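Local structure of fosfomycin resistance protein FosX (Mesorhizobium loti, 1R9C) at residues S6-I11 and I52-M57; E16-I21 and F109-N114. The protein catalyses the manganese-dependent hydration of the antibiotic fosfomycin and so gives resistance to it, working as a homodimer of the vicinal oxygen chelate (VOC) family. All blocks are in the same frame, centred on the assembly; numbering follows the deposited sequence.

Overall arrangement
The two contacts illustrate how backbone pairing and side-chain packing combine in one metalloenzyme of the glyoxalase fold. Contact 1 joins two neighbouring parallel strands by regular backbone hydrogen bonds; one face of the sheet carries the manganese ligand His7, while the edge of strand 5-12 pairs with a strand of the second subunit. Contact 2 lies behind that sheet, where helix 15-26 packs against the turn after strand 106-110. Both are largely buried, but contact 2 reaches the surface at Arg17 and Asp112. They touch directly: Ile56 CD1 packs on Met18 CG at 3.6 Å, and Met18 CE also reaches Phe10. Strand 5-12 leads almost directly into helix 15-26, so the first segments of the two contacts follow closely along the chain.

Contact 1: residues S6-I11 and I52-M57; sequences SHMTFI and IWVAIM. With MN (manganese (II) ion), chain D.
Strands 6-11 and 52-57 pair in parallel within the mixed sheet of a VOC (glyoxalase) fold, where the chain returns to lie beside its first long strand after helix 15-26 and two intervening strands. Met8 and Phe10 each use both backbone polar groups: Met8 N donates to Trp53 O and Met8 O accepts from Ala55 N, then Phe10 N donates to Ala55 O and Phe10 O accepts from Met57 N. The straightest of these is Ala55 N to Met8 O, 2.8 Å long with an angle of 171° at the hydrogen. At the Ser6 end a water bridges Ser6 O and Trp53 N.

The two faces differ sharply. On one, Val54 spreads its branches between two neighbours: CG2 meets Met8 CG at 3.9 Å, while CG1 lies at the edge of the Phe10 ring, 3.8 Å from CD1. Leu22 and Met18 of helix 15-26 help cover this apolar face.

The other face carries His7, Thr9 and Trp53. His7 CB sits over the indole, 3.8 Å from the centroid of the five-membered ring, in a CH-pi contact; the imidazole runs alongside the indole with the planes 47° apart. With chi1 at 58°, CG lies between the backbone N and the carbonyl carbon, and the ring reaches out to the metal. His69 and Glu118 of the second subunit complete the protein ligands, so the site is shared across the dimer, as is the sheet. Ser6 OG, somewhat out of the ring plane, accepts from His7 ND1 at 2.9 Å, which, with the metal on NE2, helps to fix the ring's rotation. His7 NE2 binds manganese at 2.1 Å, and one metal-bound water is hydrogen-bonded to Thr9 OG1 at 2.8 Å.

Contact 2: residues E16-I21 and F109-N114; sequences ERMTRI and FYDDDN
Ile21, Asp112 and Asp111 bury the most surface where helix 16-21 faces the turn that follows strand 109-110, and the closest contacts between these two segments are made by side chains. Ile21 points at the turn with its delta methyl leading. CG1 stands anti to the carbonyl carbon (chi1 -65°) and the chain runs on extended, which brings CD1 within 3.8 Å of Asp112 CG and 4.1 Å of Asp111 CB. The methyl group thus rests against the CB of Asp111 and the carboxylate carbon of Asp112, while Leu91 packs on Ile21 from a neighbouring loop.

Asp112 reaches over to the more accessible side of the helix and crosses Arg17 at about a right angle. The position of its OD2 is doubtful; as modelled, that oxygen lies at the guanidinium edge, in a long salt bridge of 3.6 Å between Arg17 NE and Asp112 OD2, best read as a loose electrostatic pairing.

Asp111 is turned inward. Its OD1 has Met18 CE 3.5 Å away, the thioether crossing obliquely after a bend at chi2 (61°), and accepts a hydrogen bond from His115. Its OD2 takes the backbone N-H of Asp113 at 2.8 Å, approached from 59° out of the carboxylate plane. Both oxygens of this buried carboxylate therefore have donors, which probably favours its charged form. Arg13, just ahead of the helix, also bonds to the turn, its side chain reaching Asp112 O and its backbone N reaching Asp113 OD1. The bond from Asp113 N to Asp111 OD2 closes an Asx turn, here placed between strands 106-110 and 116-120 of the glyoxalase fold.

Contact 1: residues S6-I11 and I52-M57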
loop_
_atom_site.group_PDB
_atom_site.type_symbol
_atom_site.label_atom_id
_atom_site.label_comp_id
_atom_site.label_asym_id
_atom_site.label_seq_id
_atom_site.Cartn_x
_atom_site.Cartn_y
_atom_site.Cartn_z
ATOM N N SER A 6 -2.134 -8.331 -3.183
ATOM C CA SER A 6 -2.825 -9.152 -2.193
ATOM C C SER A 6 -3.574 -8.239 -1.219
ATOM O O SER A 6 -4.818 -8.277 -1.130
ATOM C CB SER A 6 -1.826 -10.050 -1.446
ATOM O OG SER A 6 -2.445 -10.736 -0.357
ATOM N N HIS A 7 -2.823 -7.426 -0.477
ATOM C CA HIS A 7 -3.425 -6.539 0.512
ATOM C C HIS A 7 -2.496 -5.362 0.839
ATOM O O HIS A 7 -1.314 -5.391 0.472
ATOM C CB HIS A 7 -3.814 -7.316 1.804
ATOM C CG HIS A 7 -2.678 -8.031 2.502
ATOM N ND1 HIS A 7 -2.306 -9.318 2.182
ATOM C CD2 HIS A 7 -1.915 -7.684 3.577
ATOM C CE1 HIS A 7 -1.334 -9.714 2.995
ATOM N NE2 HIS A 7 -1.085 -8.748 3.866
ATOM N N MET A 8 -3.055 -4.317 1.449
ATOM C CA MET A 8 -2.250 -3.312 2.108
ATOM C C MET A 8 -2.629 -3.275 3.589
ATOM O O MET A 8 -3.804 -3.386 3.950
ATOM C CB MET A 8 -2.436 -1.942 1.437
ATOM C CG MET A 8 -3.894 -1.463 1.474
ATOM S SD MET A 8 -4.200 0.095 0.570
ATOM C CE MET A 8 -3.961 -0.463 -1.127
ATOM N N THR A 9 -1.620 -3.151 4.455
ATOM C CA THR A 9 -1.844 -3.209 5.889
ATOM C C THR A 9 -1.352 -1.940 6.542
ATOM O O THR A 9 -0.195 -1.556 6.356
ATOM C CB THR A 9 -1.125 -4.437 6.490
ATOM O OG1 THR A 9 -1.849 -5.610 6.117
ATOM C CG2 THR A 9 -1.233 -4.434 8.015
ATOM N N PHE A 10 -2.233 -1.318 7.330
ATOM C CA PHE A 10 -1.910 -0.137 8.143
ATOM C C PHE A 10 -2.069 -0.386 9.638
ATOM O O PHE A 10 -3.072 -0.947 10.067
ATOM C CB PHE A 10 -2.837 1.029 7.739
ATOM C CG PHE A 10 -2.833 1.287 6.241
ATOM C CD1 PHE A 10 -3.903 0.884 5.448
ATOM C CD2 PHE A 10 -1.711 1.848 5.640
ATOM C CE1 PHE A 10 -3.890 1.083 4.055
ATOM C CE2 PHE A 10 -1.683 2.045 4.255
ATOM C CZ PHE A 10 -2.755 1.654 3.468
ATOM N N ILE A 11 -1.097 0.082 10.416
ATOM C CA ILE A 11 -1.149 0.048 11.872
ATOM C C ILE A 11 -1.671 1.425 12.320
ATOM O O ILE A 11 -1.248 2.452 11.796
ATOM C CB ILE A 11 0.260 -0.180 12.413
ATOM C CG1 ILE A 11 0.954 -1.300 11.610
ATOM C CG2 ILE A 11 0.258 -0.298 13.990
ATOM C CD1 ILE A 11 1.007 -2.637 12.268
ATOM N N ILE A 52 -10.180 -4.500 -3.425
ATOM C CA ILE A 52 -8.911 -4.260 -2.723
ATOM C C ILE A 52 -9.042 -4.599 -1.235
ATOM O O ILE A 52 -9.907 -4.074 -0.544
ATOM C CB ILE A 52 -8.466 -2.805 -2.925
ATOM C CG1 ILE A 52 -8.260 -2.521 -4.402
ATOM C CG2 ILE A 52 -7.166 -2.473 -2.110
ATOM C CD1 ILE A 52 -8.297 -1.024 -4.711
ATOM N N TRP A 53 -8.171 -5.489 -0.760
ATOM C CA TRP A 53 -8.120 -5.885 0.643
ATOM C C TRP A 53 -7.235 -4.911 1.410
ATOM O O TRP A 53 -6.038 -4.782 1.101
ATOM C CB TRP A 53 -7.534 -7.283 0.685
ATOM C CG TRP A 53 -7.369 -7.974 2.007
ATOM C CD1 TRP A 53 -7.811 -7.588 3.243
ATOM C CD2 TRP A 53 -6.713 -9.227 2.193
ATOM N NE1 TRP A 53 -7.447 -8.522 4.185
ATOM C CE2 TRP A 53 -6.787 -9.547 3.567
ATOM C CE3 TRP A 53 -6.069 -10.121 1.327
ATOM C CZ2 TRP A 53 -6.244 -10.728 4.096
ATOM C CZ3 TRP A 53 -5.543 -11.305 1.851
ATOM C CH2 TRP A 53 -5.628 -11.588 3.219
ATOM N N VAL A 54 -7.835 -4.224 2.383
ATOM C CA VAL A 54 -7.112 -3.406 3.323
ATOM C C VAL A 54 -7.229 -4.048 4.690
ATOM O O VAL A 54 -8.339 -4.378 5.131
ATOM C CB VAL A 54 -7.740 -1.981 3.438
ATOM C CG1 VAL A 54 -7.007 -1.152 4.519
ATOM C CG2 VAL A 54 -7.734 -1.327 2.097
ATOM N N ALA A 55 -6.102 -4.207 5.365
ATOM C CA ALA A 55 -6.102 -4.709 6.740
ATOM C C ALA A 55 -5.626 -3.594 7.662
ATOM O O ALA A 55 -4.666 -2.903 7.348
ATOM C CB ALA A 55 -5.177 -5.927 6.873
ATOM N N ILE A 56 -6.301 -3.427 8.803
ATOM C CA ILE A 56 -5.810 -2.543 9.836
ATOM C C ILE A 56 -5.609 -3.301 11.132
ATOM O O ILE A 56 -6.390 -4.216 11.464
ATOM C CB ILE A 56 -6.714 -1.286 10.019
ATOM C CG1 ILE A 56 -8.164 -1.651 10.425
ATOM C CG2 ILE A 56 -6.711 -0.436 8.719
ATOM C CD1 ILE A 56 -9.032 -0.442 10.696
ATOM N N MET A 57 -4.553 -2.918 11.857
ATOM C CA MET A 57 -4.260 -3.499 13.162
ATOM C C MET A 57 -3.950 -2.386 14.143
ATOM O O MET A 57 -3.351 -1.397 13.770
ATOM C CB MET A 57 -3.099 -4.507 13.098
ATOM C CG MET A 57 -3.031 -5.379 11.814
ATOM S SD MET A 57 -1.468 -6.358 11.701
ATOM C CE MET A 57 -1.057 -6.541 13.546
HETATM MN MN MN D . 0.239 -8.998 5.431
HETATM O O HOH W 1 -6.205 -6.666 -2.564
HETATM O O HOH W 2 -1.359 -8.239 6.930
HETATM O O HOH W 3 -0.235 -11.322 5.563
HETATM O O HOH W 4 1.284 -9.747 7.561
#

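Contact 2: residues E16-I21 and F109-N114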
loop_
_atom_site.group_PDB
_atom_site.type_symbol
_atom_site.label_atom_id
_atom_site.label_comp_id
_atom_site.label_asym_id
_atom_site.label_seq_id
_atom_site.Cartn_x
_atom_site.Cartn_y
_atom_site.Cartn_z
ATOM N N GLU A 16 -11.452 2.125 15.629
ATOM C CA GLU A 16 -12.806 2.608 15.404
ATOM C C GLU A 16 -12.774 3.803 14.480
ATOM O O GLU A 16 -13.474 3.829 13.472
ATOM C CB GLU A 16 -13.496 2.920 16.740
ATOM C CG GLU A 16 -13.804 1.650 17.520
ATOM C CD GLU A 16 -12.570 0.962 18.091
ATOM O OE1 GLU A 16 -11.693 1.628 18.697
ATOM O OE2 GLU A 16 -12.479 -0.267 17.941
ATOM N N ARG A 17 -11.905 4.760 14.785
ATOM C CA ARG A 17 -11.791 5.965 13.958
ATOM C C ARG A 17 -11.297 5.610 12.562
ATOM O O ARG A 17 -11.798 6.150 11.579
ATOM C CB ARG A 17 -10.846 6.965 14.612
ATOM C CG ARG A 17 -10.792 8.325 13.955
ATOM C CD ARG A 17 -12.118 9.049 13.845
ATOM N NE ARG A 17 -12.047 10.144 12.884
ATOM C CZ ARG A 17 -13.115 10.697 12.301
ATOM N NH1 ARG A 17 -14.354 10.263 12.564
ATOM N NH2 ARG A 17 -12.947 11.693 11.461
ATOM N N MET A 18 -10.311 4.713 12.470
ATOM C CA MET A 18 -9.803 4.309 11.151
ATOM C C MET A 18 -10.932 3.661 10.327
ATOM O O MET A 18 -11.012 3.890 9.129
ATOM C CB MET A 18 -8.602 3.371 11.279
ATOM C CG MET A 18 -7.994 2.964 9.927
ATOM S SD MET A 18 -7.380 4.391 8.981
ATOM C CE MET A 18 -6.268 3.511 7.859
ATOM N N THR A 19 -11.781 2.856 10.971
ATOM C CA THR A 19 -12.948 2.255 10.335
ATOM C C THR A 19 -13.797 3.374 9.691
ATOM O O THR A 19 -14.210 3.274 8.521
ATOM C CB THR A 19 -13.777 1.462 11.390
ATOM O OG1 THR A 19 -13.033 0.307 11.823
ATOM C CG2 THR A 19 -15.057 0.897 10.790
ATOM N N ARG A 20 -14.041 4.444 10.465
ATOM C CA ARG A 20 -14.898 5.532 10.000
ATOM C C ARG A 20 -14.256 6.262 8.815
ATOM O O ARG A 20 -14.936 6.601 7.849
ATOM C CB ARG A 20 -15.300 6.463 11.150
ATOM C CG ARG A 20 -16.034 5.722 12.309
ATOM C CD ARG A 20 -17.188 4.731 11.879
ATOM N NE ARG A 20 -17.798 4.014 13.016
ATOM C CZ ARG A 20 -18.529 2.886 12.920
ATOM N NH1 ARG A 20 -18.733 2.329 11.718
ATOM N NH2 ARG A 20 -19.063 2.313 14.024
ATOM N N ILE A 21 -12.947 6.486 8.892
ATOM C CA ILE A 21 -12.193 7.030 7.757
ATOM C C ILE A 21 -12.338 6.155 6.503
ATOM O O ILE A 21 -12.689 6.664 5.440
ATOM C CB ILE A 21 -10.692 7.268 8.142
ATOM C CG1 ILE A 21 -10.605 8.365 9.219
ATOM C CG2 ILE A 21 -9.885 7.622 6.912
ATOM C CD1 ILE A 21 -9.243 8.457 9.957
ATOM N N PHE A 109 -4.528 13.600 1.464
ATOM C CA PHE A 109 -5.007 13.762 2.828
ATOM C C PHE A 109 -4.287 12.728 3.720
ATOM O O PHE A 109 -3.598 11.850 3.218
ATOM C CB PHE A 109 -6.545 13.637 2.881
ATOM C CG PHE A 109 -7.067 12.233 2.668
ATOM C CD1 PHE A 109 -7.291 11.380 3.744
ATOM C CD2 PHE A 109 -7.355 11.770 1.379
ATOM C CE1 PHE A 109 -7.755 10.082 3.531
ATOM C CE2 PHE A 109 -7.828 10.484 1.165
ATOM C CZ PHE A 109 -8.048 9.641 2.243
ATOM N N TYR A 110 -4.384 12.895 5.028
ATOM C CA TYR A 110 -3.720 12.003 5.974
ATOM C C TYR A 110 -4.829 11.375 6.792
ATOM O O TYR A 110 -5.826 12.041 7.076
ATOM C CB TYR A 110 -2.810 12.799 6.922
ATOM C CG TYR A 110 -1.747 13.591 6.202
ATOM C CD1 TYR A 110 -2.020 14.868 5.745
ATOM C CD2 TYR A 110 -0.501 13.023 5.919
ATOM C CE1 TYR A 110 -1.083 15.599 5.075
ATOM C CE2 TYR A 110 0.456 13.730 5.214
ATOM C CZ TYR A 110 0.161 15.038 4.821
ATOM O OH TYR A 110 1.074 15.772 4.139
ATOM N N ASP A 111 -4.658 10.124 7.216
ATOM C CA ASP A 111 -5.574 9.569 8.207
ATOM C C ASP A 111 -5.100 10.054 9.587
ATOM O O ASP A 111 -4.411 11.109 9.690
ATOM C CB ASP A 111 -5.584 8.031 8.108
ATOM C CG ASP A 111 -4.247 7.416 8.509
ATOM O OD1 ASP A 111 -4.129 6.190 8.461
ATOM O OD2 ASP A 111 -3.270 8.087 8.913
ATOM N N ASP A 112 -5.418 9.308 10.656
ATOM C CA ASP A 112 -5.125 9.830 11.998
ATOM C C ASP A 112 -3.747 9.416 12.490
ATOM O O ASP A 112 -3.368 9.715 13.620
ATOM C CB ASP A 112 -6.167 9.358 13.025
ATOM C CG ASP A 112 -7.490 10.084 12.912
ATOM O OD1 ASP A 112 -7.552 11.234 12.393
ATOM O OD2 ASP A 112 -8.533 9.571 13.360
ATOM N N ASP A 113 -2.996 8.713 11.644
ATOM C CA ASP A 113 -1.773 8.037 12.085
ATOM C C ASP A 113 -0.612 8.363 11.132
ATOM O O ASP A 113 0.278 7.554 10.919
ATOM C CB ASP A 113 -2.035 6.521 12.168
ATOM C CG ASP A 113 -3.059 6.165 13.246
ATOM O OD1 ASP A 113 -2.680 6.047 14.437
ATOM O OD2 ASP A 113 -4.268 6.006 12.987
ATOM N N ASN A 114 -0.648 9.564 10.551
ATOM C CA ASN A 114 0.373 10.031 9.618
ATOM C C ASN A 114 0.533 9.279 8.298
ATOM O O ASN A 114 1.490 9.509 7.594
ATOM C CB ASN A 114 1.733 10.217 10.329
ATOM C CG ASN A 114 1.643 11.221 11.439
ATOM O OD1 ASN A 114 0.812 12.144 11.388
ATOM N ND2 ASN A 114 2.478 11.064 12.452
#